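PDB 2YZC: uricase, which catalyses the oxidation of uric acid by molecular oxygen to 5-hydroxyisourate, releasing hydrogen peroxide, in the route to (S)-allantoin. Local coordinates for residues Ile240-Ser246 against Ile279-Arg285; Glu143-Val147 against Arg289-Trp295; Thr85-Leu90 against Arg133-Leu137. All coordinates share one frame; numbering follows the deposited sequence.

Contact 1: residues Ile240-Ser246 against Ile279-Arg285; sequences IDEIKMS and IEATIQR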
loop_
_atom_site.group_PDB
_atom_site.type_symbol
_atom_site.label_atom_id
_atom_site.label_comp_id
_atom_site.label_asym_id
_atom_site.label_seq_id
_atom_site.Cartn_x
_atom_site.Cartn_y
_atom_site.Cartn_z
ATOM N N ILE A 240 -6.985 -18.308 -28.340
ATOM C CA ILE A 240 -6.036 -18.292 -27.233
ATOM C C ILE A 240 -5.047 -19.452 -27.338
ATOM O O ILE A 240 -5.443 -20.609 -27.451
ATOM C CB ILE A 240 -6.769 -18.361 -25.867
ATOM C CG1 ILE A 240 -7.660 -17.122 -25.694
ATOM C CG2 ILE A 240 -5.748 -18.461 -24.737
ATOM C CD1 ILE A 240 -8.461 -17.092 -24.380
ATOM N N ASP A 241 -3.754 -19.140 -27.305
ATOM C CA ASP A 241 -2.729 -20.180 -27.388
ATOM C C ASP A 241 -2.267 -20.687 -26.035
ATOM O O ASP A 241 -1.807 -21.825 -25.912
ATOM C CB ASP A 241 -1.516 -19.673 -28.164
ATOM C CG ASP A 241 -1.531 -20.113 -29.613
ATOM O OD1 ASP A 241 -2.519 -20.755 -30.028
ATOM O OD2 ASP A 241 -0.553 -19.813 -30.329
ATOM N N GLU A 242 -2.377 -19.845 -25.015
ATOM C CA GLU A 242 -1.946 -20.242 -23.690
ATOM C C GLU A 242 -2.456 -19.288 -22.629
ATOM O O GLU A 242 -2.748 -18.127 -22.899
ATOM C CB GLU A 242 -0.420 -20.286 -23.624
ATOM C CG GLU A 242 0.241 -19.001 -24.110
ATOM C CD GLU A 242 1.746 -19.021 -23.954
ATOM O OE1 GLU A 242 2.421 -18.187 -24.598
ATOM O OE2 GLU A 242 2.250 -19.866 -23.182
ATOM N N ILE A 243 -2.566 -19.800 -21.416
ATOM C CA ILE A 243 -3.009 -18.985 -20.301
ATOM C C ILE A 243 -2.100 -19.323 -19.137
ATOM O O ILE A 243 -1.776 -20.491 -18.901
ATOM C CB ILE A 243 -4.485 -19.269 -19.943
ATOM C CG1 ILE A 243 -4.899 -18.409 -18.742
ATOM C CG2 ILE A 243 -4.682 -20.748 -19.645
ATOM C CD1 ILE A 243 -6.371 -18.470 -18.424
ATOM N N LYS A 244 -1.654 -18.291 -18.436
ATOM C CA LYS A 244 -0.782 -18.471 -17.291
ATOM C C LYS A 244 -1.518 -17.964 -16.073
ATOM O O LYS A 244 -2.185 -16.933 -16.135
ATOM C CB LYS A 244 0.510 -17.676 -17.459
ATOM C CG LYS A 244 1.400 -18.163 -18.584
ATOM C CD LYS A 244 2.733 -17.441 -18.573
ATOM C CE LYS A 244 3.730 -18.129 -19.491
ATOM N NZ LYS A 244 5.082 -17.526 -19.350
ATOM N N MET A 245 -1.398 -18.690 -14.972
ATOM C CA MET A 245 -2.051 -18.277 -13.744
ATOM C C MET A 245 -1.087 -18.317 -12.574
ATOM O O MET A 245 -0.167 -19.140 -12.525
ATOM C CB MET A 245 -3.252 -19.176 -13.456
ATOM C CG MET A 245 -4.385 -19.002 -14.443
ATOM S SD MET A 245 -5.630 -20.288 -14.273
ATOM C CE MET A 245 -5.025 -21.455 -15.456
ATOM N N SER A 246 -1.312 -17.402 -11.639
ATOM C CA SER A 246 -0.516 -17.293 -10.430
ATOM C C SER A 246 -1.574 -17.213 -9.338
ATOM O O SER A 246 -2.253 -16.194 -9.193
ATOM C CB SER A 246 0.325 -16.018 -10.462
ATOM O OG SER A 246 1.153 -15.936 -9.319
ATOM N N ILE A 279 0.900 -21.132 -6.116
ATOM C CA ILE A 279 0.851 -22.151 -7.162
ATOM C C ILE A 279 0.744 -21.451 -8.515
ATOM O O ILE A 279 -0.140 -20.618 -8.720
ATOM C CB ILE A 279 -0.369 -23.091 -6.940
ATOM C CG1 ILE A 279 -0.065 -24.107 -5.831
ATOM C CG2 ILE A 279 -0.703 -23.845 -8.214
ATOM C CD1 ILE A 279 0.288 -23.510 -4.481
ATOM N N GLU A 280 1.644 -21.790 -9.436
ATOM C CA GLU A 280 1.643 -21.145 -10.745
ATOM C C GLU A 280 1.857 -22.138 -11.881
ATOM O O GLU A 280 2.577 -23.130 -11.731
ATOM C CB GLU A 280 2.738 -20.076 -10.789
ATOM C CG GLU A 280 2.969 -19.383 -9.445
ATOM C CD GLU A 280 3.909 -18.198 -9.540
ATOM O OE1 GLU A 280 3.459 -17.116 -9.969
ATOM O OE2 GLU A 280 5.100 -18.348 -9.192
ATOM N N ALA A 281 1.242 -21.864 -13.025
ATOM C CA ALA A 281 1.384 -22.752 -14.165
ATOM C C ALA A 281 0.910 -22.144 -15.470
ATOM O O ALA A 281 0.129 -21.191 -15.495
ATOM C CB ALA A 281 0.633 -24.049 -13.914
ATOM N N THR A 282 1.405 -22.729 -16.554
ATOM C CA THR A 282 1.059 -22.327 -17.903
ATOM C C THR A 282 0.311 -23.502 -18.525
ATOM O O THR A 282 0.801 -24.636 -18.506
ATOM C CB THR A 282 2.314 -22.068 -18.758
ATOM O OG1 THR A 282 3.145 -21.089 -18.125
ATOM C CG2 THR A 282 1.916 -21.573 -20.141
ATOM N N ILE A 283 -0.880 -23.239 -19.045
ATOM C CA ILE A 283 -1.670 -24.264 -19.712
ATOM C C ILE A 283 -1.616 -23.845 -21.180
ATOM O O ILE A 283 -2.029 -22.737 -21.526
ATOM C CB ILE A 283 -3.127 -24.269 -19.211
ATOM C CG1 ILE A 283 -3.163 -24.573 -17.712
ATOM C CG2 ILE A 283 -3.935 -25.308 -19.962
ATOM C CD1 ILE A 283 -2.608 -25.939 -17.346
ATOM N N GLN A 284 -1.093 -24.724 -22.034
ATOM C CA GLN A 284 -0.937 -24.410 -23.451
ATOM C C GLN A 284 -1.690 -25.298 -24.433
ATOM O O GLN A 284 -2.039 -26.439 -24.130
ATOM C CB GLN A 284 0.548 -24.457 -23.824
ATOM C CG GLN A 284 1.404 -23.364 -23.224
ATOM C CD GLN A 284 2.857 -23.457 -23.659
ATOM O OE1 GLN A 284 3.606 -22.479 -23.585
ATOM N NE2 GLN A 284 3.267 -24.641 -24.107
ATOM N N ARG A 285 -1.935 -24.752 -25.619
ATOM C CA ARG A 285 -2.584 -25.500 -26.684
ATOM C C ARG A 285 -1.433 -26.345 -27.235
ATOM O O ARG A 285 -0.353 -25.818 -27.504
ATOM C CB ARG A 285 -3.107 -24.540 -27.758
ATOM C CG ARG A 285 -3.895 -25.198 -28.878
ATOM C CD ARG A 285 -4.414 -24.150 -29.866
ATOM N NE ARG A 285 -5.380 -23.248 -29.246
ATOM C CZ ARG A 285 -6.614 -23.600 -28.893
ATOM N NH1 ARG A 285 -7.038 -24.838 -29.108
ATOM N NH2 ARG A 285 -7.420 -22.719 -28.314
#
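Arg285 reaches back across the strand pair and holds the carbonyl oxygen of Ile240 with two nitrogens, NH2 at 3.0 Å and NE more loosely. The chain leaves with CG anti to the backbone N (chi1 -176°) and bends at chi3, which turns the guanidinium side-on to that oxygen. Asp241 crosses it at about a right angle, its OD1 near the guanidinium edge in a long salt bridge to NE. Shortened to an alanine, Arg285 loses both nitrogens, which would probably leave the Ile240 oxygen without these donors and Asp241 without this counter-charge. Glu242-Ser246 pairs with Glu280-Gln284 in an antiparallel ladder, in which Ile243 and Ile283 exchange both backbone bonds; before it, Arg285 N bonds to Asp241 O.

On one face, Lys244 lies alongside Thr282, both pointing the same way, with CE 3.3 Å from Thr282 OG1; its ammonium end makes a cation-pi contact with Trp295. Glu242 runs extended on this face, its OE1 bound by Trp295 and Arg191. At the far end Ser246 OG donates to Glu280 OE1 at 2.7 Å, meeting the carboxylate on its anti side, well out of plane. The other face is apolar: Ile243 CG2 rests 3.9 Å from Ile283 CB, and Met245 CE approaches Ile283 CG1; Ile243 packs on helix 199-216 and Ile283 on helix 222-236.

The outer edge of 279-285 pairs with a strand of the second subunit, and Ile279 touches the bound allantoate. The chemistry is thus two-sided: charged and polar groups on one face, hydrocarbon against the helices on the other.

Contact 2: residues Glu143-Val147 against Arg289-Trp295; sequences EQAIV and RADHPIW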
loop_
_atom_site.group_PDB
_atom_site.type_symbol
_atom_site.label_atom_id
_atom_site.label_comp_id
_atom_site.label_asym_id
_atom_site.label_seq_id
_atom_site.Cartn_x
_atom_site.Cartn_y
_atom_site.Cartn_z
ATOM N N GLU A 143 5.064 -8.184 -36.309
ATOM C CA GLU A 143 4.330 -9.044 -35.388
ATOM C C GLU A 143 3.703 -8.251 -34.248
ATOM O O GLU A 143 4.369 -7.445 -33.596
ATOM C CB GLU A 143 5.244 -10.119 -34.790
ATOM C CG GLU A 143 4.466 -11.261 -34.143
ATOM C CD GLU A 143 5.314 -12.139 -33.229
ATOM O OE1 GLU A 143 6.459 -12.479 -33.601
ATOM O OE2 GLU A 143 4.821 -12.501 -32.140
ATOM N N GLN A 144 2.416 -8.491 -34.022
ATOM C CA GLN A 144 1.669 -7.843 -32.954
ATOM C C GLN A 144 1.158 -8.938 -32.017
ATOM O O GLN A 144 0.341 -9.769 -32.417
ATOM C CB GLN A 144 0.497 -7.067 -33.543
ATOM C CG GLN A 144 0.924 -5.850 -34.343
ATOM C CD GLN A 144 -0.103 -5.444 -35.377
ATOM O OE1 GLN A 144 -1.294 -5.709 -35.223
ATOM N NE2 GLN A 144 0.353 -4.781 -36.433
ATOM N N ALA A 145 1.651 -8.944 -30.779
ATOM C CA ALA A 145 1.250 -9.951 -29.796
ATOM C C ALA A 145 0.494 -9.287 -28.658
ATOM O O ALA A 145 0.952 -8.282 -28.111
ATOM C CB ALA A 145 2.474 -10.663 -29.254
ATOM N N ILE A 146 -0.655 -9.861 -28.304
ATOM C CA ILE A 146 -1.492 -9.330 -27.236
ATOM C C ILE A 146 -1.793 -10.343 -26.136
ATOM O O ILE A 146 -2.169 -11.493 -26.406
ATOM C CB ILE A 146 -2.844 -8.832 -27.786
ATOM C CG1 ILE A 146 -2.613 -7.708 -28.794
ATOM C CG2 ILE A 146 -3.729 -8.357 -26.645
ATOM C CD1 ILE A 146 -3.880 -7.257 -29.496
ATOM N N VAL A 147 -1.625 -9.895 -24.894
ATOM C CA VAL A 147 -1.903 -10.702 -23.712
ATOM C C VAL A 147 -2.919 -9.937 -22.870
ATOM O O VAL A 147 -2.655 -8.809 -22.453
ATOM C CB VAL A 147 -0.625 -10.933 -22.859
ATOM C CG1 VAL A 147 -0.994 -11.506 -21.486
ATOM C CG2 VAL A 147 0.323 -11.885 -23.583
ATOM N N ARG A 289 3.692 -22.068 -29.480
ATOM C CA ARG A 289 4.984 -21.504 -29.108
ATOM C C ARG A 289 5.298 -21.738 -27.633
ATOM O O ARG A 289 4.460 -21.513 -26.761
ATOM C CB ARG A 289 5.001 -20.007 -29.423
ATOM C CG ARG A 289 6.382 -19.386 -29.454
ATOM C CD ARG A 289 6.341 -18.063 -30.186
ATOM N NE ARG A 289 7.643 -17.407 -30.225
ATOM C CZ ARG A 289 7.872 -16.252 -30.838
ATOM N NH1 ARG A 289 6.882 -15.628 -31.463
ATOM N NH2 ARG A 289 9.086 -15.718 -30.824
ATOM N N ALA A 290 6.522 -22.185 -27.368
ATOM C CA ALA A 290 6.967 -22.491 -26.016
ATOM C C ALA A 290 7.246 -21.283 -25.125
ATOM O O ALA A 290 6.765 -21.219 -23.995
ATOM C CB ALA A 290 8.211 -23.380 -26.079
ATOM N N ASP A 291 8.028 -20.331 -25.624
ATOM C CA ASP A 291 8.371 -19.163 -24.822
ATOM C C ASP A 291 8.273 -17.842 -25.570
ATOM O O ASP A 291 9.291 -17.218 -25.883
ATOM C CB ASP A 291 9.774 -19.333 -24.254
ATOM N N HIS A 292 7.050 -17.403 -25.842
ATOM C CA HIS A 292 6.865 -16.144 -26.547
ATOM C C HIS A 292 7.555 -15.040 -25.754
ATOM O O HIS A 292 7.401 -14.955 -24.536
ATOM C CB HIS A 292 5.381 -15.817 -26.700
ATOM C CG HIS A 292 5.117 -14.715 -27.674
ATOM N ND1 HIS A 292 4.526 -14.931 -28.901
ATOM C CD2 HIS A 292 5.423 -13.396 -27.630
ATOM C CE1 HIS A 292 4.481 -13.793 -29.571
ATOM N NE2 HIS A 292 5.020 -12.847 -28.822
ATOM N N PRO A 293 8.335 -14.183 -26.437
ATOM C CA PRO A 293 9.067 -13.072 -25.820
ATOM C C PRO A 293 8.226 -12.097 -24.993
ATOM O O PRO A 293 8.745 -11.449 -24.087
ATOM C CB PRO A 293 9.717 -12.386 -27.019
ATOM C CG PRO A 293 9.962 -13.520 -27.952
ATOM C CD PRO A 293 8.666 -14.287 -27.868
ATOM N N ILE A 294 6.937 -11.994 -25.297
ATOM C CA ILE A 294 6.071 -11.072 -24.566
ATOM C C ILE A 294 6.014 -11.383 -23.070
ATOM O O ILE A 294 5.752 -10.500 -22.251
ATOM C CB ILE A 294 4.630 -11.078 -25.148
ATOM C CG1 ILE A 294 3.836 -9.887 -24.603
ATOM C CG2 ILE A 294 3.921 -12.383 -24.792
ATOM C CD1 ILE A 294 2.561 -9.607 -25.376
ATOM N N TRP A 295 6.272 -12.635 -22.707
ATOM C CA TRP A 295 6.233 -13.029 -21.305
ATOM C C TRP A 295 7.423 -12.523 -20.501
ATOM O O TRP A 295 7.358 -12.438 -19.276
ATOM C CB TRP A 295 6.138 -14.553 -21.188
ATOM C CG TRP A 295 4.848 -15.104 -21.720
ATOM C CD1 TRP A 295 4.691 -15.957 -22.775
ATOM C CD2 TRP A 295 3.533 -14.837 -21.219
ATOM N NE1 TRP A 295 3.360 -16.239 -22.960
ATOM C CE2 TRP A 295 2.626 -15.566 -22.018
ATOM C CE3 TRP A 295 3.032 -14.052 -20.169
ATOM C CZ2 TRP A 295 1.245 -15.537 -21.802
ATOM C CZ3 TRP A 295 1.655 -14.022 -19.952
ATOM C CH2 TRP A 295 0.777 -14.762 -20.767
#
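The curved antiparallel sheet of this uricase, built from two repeats of the tunnelling (T) fold, is packed here by the C-terminal loop that follows strand 276-285. Residues 289-295 lie against the face of strand 143-147 that carries Glu143, Ala145 and Val147; Ile146 points the other way, to helix 85-99. A short 3-10 turn, 293-295, presents the apolar part of the loop, and Trp295 N bonds back to His292 O at its start.

Ile294 fills the middle of the contact. With CG1 anti to the backbone N (chi1 -167°) and the chain extended, its CD1 is carried in between Ala145 and Val147, 4.0 Å from Ala145 CB and 3.7 Å from Val147 CG2. The same methyl lies 3.4 Å from the backbone oxygen of Ala145. Val147 and Ile294 slide past each other in opposite directions, so that Val147 CG2 also meets Ile294 CG2.

Toward the start of the strand the His292 ring lies against Ala145, whose CB is 3.4 Å from His292 NE2. The contact turns polar at its solvent-facing end, where a long salt bridge from Glu143 to Arg289 is doubtful, because the carboxylate is uncertainly placed. Pro293 CD lies over one face of the Arg289 guanidinium, toward its margin.

Trp295, tied also to strand 240-254 through Glu242 and Lys244, closes the other end. Val147 CG2 and Ile294 CG2 lie over one face of its ring, both toward the margin, while Val147 CG1 stands 3.8 Å from Trp295 CH2.

Contact 3: residues Thr85-Leu90 against Arg133-Leu137; sequences TEEFLL and RTAVL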
loop_
_atom_site.group_PDB
_atom_site.type_symbol
_atom_site.label_atom_id
_atom_site.label_comp_id
_atom_site.label_asym_id
_atom_site.label_seq_id
_atom_site.Cartn_x
_atom_site.Cartn_y
_atom_site.Cartn_z
ATOM N N THR A 85 -9.827 -1.482 -24.969
ATOM C CA THR A 85 -8.504 -1.142 -24.473
ATOM C C THR A 85 -7.436 -1.706 -25.410
ATOM O O THR A 85 -6.459 -1.026 -25.733
ATOM C CB THR A 85 -8.305 -1.708 -23.057
ATOM O OG1 THR A 85 -9.268 -1.116 -22.176
ATOM C CG2 THR A 85 -6.903 -1.417 -22.547
ATOM N N GLU A 86 -7.619 -2.944 -25.855
ATOM C CA GLU A 86 -6.645 -3.550 -26.756
ATOM C C GLU A 86 -6.518 -2.772 -28.065
ATOM O O GLU A 86 -5.417 -2.586 -28.580
ATOM C CB GLU A 86 -7.009 -5.012 -27.037
ATOM C CG GLU A 86 -6.836 -5.915 -25.829
ATOM C CD GLU A 86 -8.111 -6.087 -25.010
ATOM O OE1 GLU A 86 -8.919 -5.135 -24.922
ATOM O OE2 GLU A 86 -8.297 -7.187 -24.439
ATOM N N GLU A 87 -7.637 -2.314 -28.609
ATOM C CA GLU A 87 -7.593 -1.558 -29.854
ATOM C C GLU A 87 -6.936 -0.196 -29.656
ATOM O O GLU A 87 -6.314 0.343 -30.572
ATOM C CB GLU A 87 -9.006 -1.419 -30.423
ATOM C CG GLU A 87 -9.549 -2.757 -30.905
ATOM C CD GLU A 87 -11.033 -2.732 -31.178
ATOM O OE1 GLU A 87 -11.452 -2.075 -32.154
ATOM O OE2 GLU A 87 -11.781 -3.369 -30.407
ATOM N N PHE A 88 -7.058 0.356 -28.455
ATOM C CA PHE A 88 -6.434 1.638 -28.159
ATOM C C PHE A 88 -4.922 1.427 -28.164
ATOM O O PHE A 88 -4.176 2.215 -28.743
ATOM C CB PHE A 88 -6.875 2.147 -26.783
ATOM C CG PHE A 88 -6.332 3.508 -26.432
ATOM C CD1 PHE A 88 -6.587 4.609 -27.249
ATOM C CD2 PHE A 88 -5.584 3.695 -25.273
ATOM C CE1 PHE A 88 -6.104 5.881 -26.915
ATOM C CE2 PHE A 88 -5.097 4.960 -24.928
ATOM C CZ PHE A 88 -5.360 6.056 -25.752
ATOM N N LEU A 89 -4.473 0.350 -27.524
ATOM C CA LEU A 89 -3.047 0.064 -27.466
ATOM C C LEU A 89 -2.484 -0.211 -28.861
ATOM O O LEU A 89 -1.362 0.196 -29.177
ATOM C CB LEU A 89 -2.779 -1.136 -26.548
ATOM C CG LEU A 89 -3.149 -0.983 -25.067
ATOM C CD1 LEU A 89 -2.830 -2.279 -24.333
ATOM C CD2 LEU A 89 -2.385 0.181 -24.448
ATOM N N LEU A 90 -3.262 -0.901 -29.692
ATOM C CA LEU A 90 -2.825 -1.216 -31.052
ATOM C C LEU A 90 -2.581 0.060 -31.855
ATOM O O LEU A 90 -1.619 0.152 -32.625
ATOM C CB LEU A 90 -3.868 -2.096 -31.751
ATOM C CG LEU A 90 -3.870 -3.574 -31.329
ATOM C CD1 LEU A 90 -5.142 -4.267 -31.802
ATOM C CD2 LEU A 90 -2.640 -4.258 -31.917
ATOM N N ARG A 133 -8.917 -5.349 -15.125
ATOM C CA ARG A 133 -8.623 -5.981 -16.404
ATOM C C ARG A 133 -7.313 -5.417 -16.946
ATOM O O ARG A 133 -7.043 -4.219 -16.816
ATOM C CB ARG A 133 -9.773 -5.716 -17.376
ATOM C CG ARG A 133 -9.517 -6.115 -18.825
ATOM C CD ARG A 133 -10.785 -5.917 -19.644
ATOM N NE ARG A 133 -10.558 -6.088 -21.074
ATOM C CZ ARG A 133 -11.503 -5.965 -22.001
ATOM N NH1 ARG A 133 -12.750 -5.675 -21.646
ATOM N NH2 ARG A 133 -11.199 -6.109 -23.285
ATOM N N THR A 134 -6.499 -6.281 -17.548
ATOM C CA THR A 134 -5.222 -5.848 -18.086
ATOM C C THR A 134 -5.048 -6.247 -19.546
ATOM O O THR A 134 -5.684 -7.180 -20.033
ATOM C CB THR A 134 -4.043 -6.452 -17.289
ATOM O OG1 THR A 134 -4.013 -7.875 -17.478
ATOM C CG2 THR A 134 -4.190 -6.152 -15.804
ATOM N N ALA A 135 -4.176 -5.523 -20.237
ATOM C CA ALA A 135 -3.871 -5.808 -21.632
ATOM C C ALA A 135 -2.440 -5.359 -21.877
ATOM O O ALA A 135 -2.012 -4.310 -21.393
ATOM C CB ALA A 135 -4.834 -5.062 -22.563
ATOM N N VAL A 136 -1.695 -6.173 -22.613
ATOM C CA VAL A 136 -0.315 -5.859 -22.937
ATOM C C VAL A 136 -0.124 -6.163 -24.405
ATOM O O VAL A 136 -0.499 -7.238 -24.876
ATOM C CB VAL A 136 0.688 -6.729 -22.139
ATOM C CG1 VAL A 136 2.103 -6.480 -22.643
ATOM C CG2 VAL A 136 0.601 -6.409 -20.649
ATOM N N LEU A 137 0.437 -5.203 -25.127
ATOM C CA LEU A 137 0.714 -5.379 -26.544
ATOM C C LEU A 137 2.207 -5.228 -26.743
ATOM O O LEU A 137 2.820 -4.316 -26.191
ATOM C CB LEU A 137 0.001 -4.306 -27.388
ATOM C CG LEU A 137 0.573 -4.120 -28.807
ATOM C CD1 LEU A 137 0.223 -5.321 -29.678
ATOM C CD2 LEU A 137 0.021 -2.839 -29.432
HETATM O O HOH W 1 -7.875 -6.763 -21.756
#
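Leu89 and Leu90 of the helix meet Leu137 of the strand, and Ala135 fills the space beside them. Leu89 CD1 sits 3.9 Å from Ala135 CB, and Leu90 CD2 meets Leu137 CD1 at 3.8 Å, the side chains of Leu90 and Leu137 crossing at about a right angle. Leu137 CD2 slips under the helix backbone, 3.3 Å from Leu89 O. Glu86 CG also touches Ala135 CB, at 3.9 Å.

Beyond this apolar patch, Glu86 bends at chi2 (93°), bringing its carboxylate to Arg133 in a salt bridge. Arg133 NH2 lies 3.0 Å from Glu86 OE1 through a weak, strongly bent bond; a second weak bond, to OE2, is straighter. One water ties the pair to the strand: it accepts from Arg133 NE and donates to Glu86 OE2 and to Thr134 O, 2.8 Å away. The carboxylate and the guanidinium, planes 68° apart, are therefore linked directly and through water.

Farther out, Asp200 takes Arg133 NH1 in a second salt bridge, and Phe199 and Tyr203 pack on the arginine. Gln112 holds the hydroxyl of Thr85, while Ile146 of strand 143-157 packs against Leu137.

The axes of segments 85-90 and 133-137 approach to 8.6 Å, at 27°: a helix laid nearly along the strands on one face of an antiparallel sheet, as in the T-fold.

In the fold
All three contacts rest on one continuous antiparallel sheet. Contacts 2 and 3, both buried apart from the exposed Arg289 end of contact 2, share neighbouring strands, 143-157 and 131-140, joined by the backbone bond from Val136 N to Val147 O, and bury the sheet between a loop on one face and a helix on the other. Contact 1 lies farther along, strand against strand, only partly buried; it meets contact 2 through Trp295, but stays about 9 Å from contact 3 at the nearest atoms. Backbone bonding dominates contact 1, whereas apolar side chains carry the centres of contacts 2 and 3. Their ion pairs differ too: long and uncertain at the edge of contact 2, buried and water-bridged in contact 3.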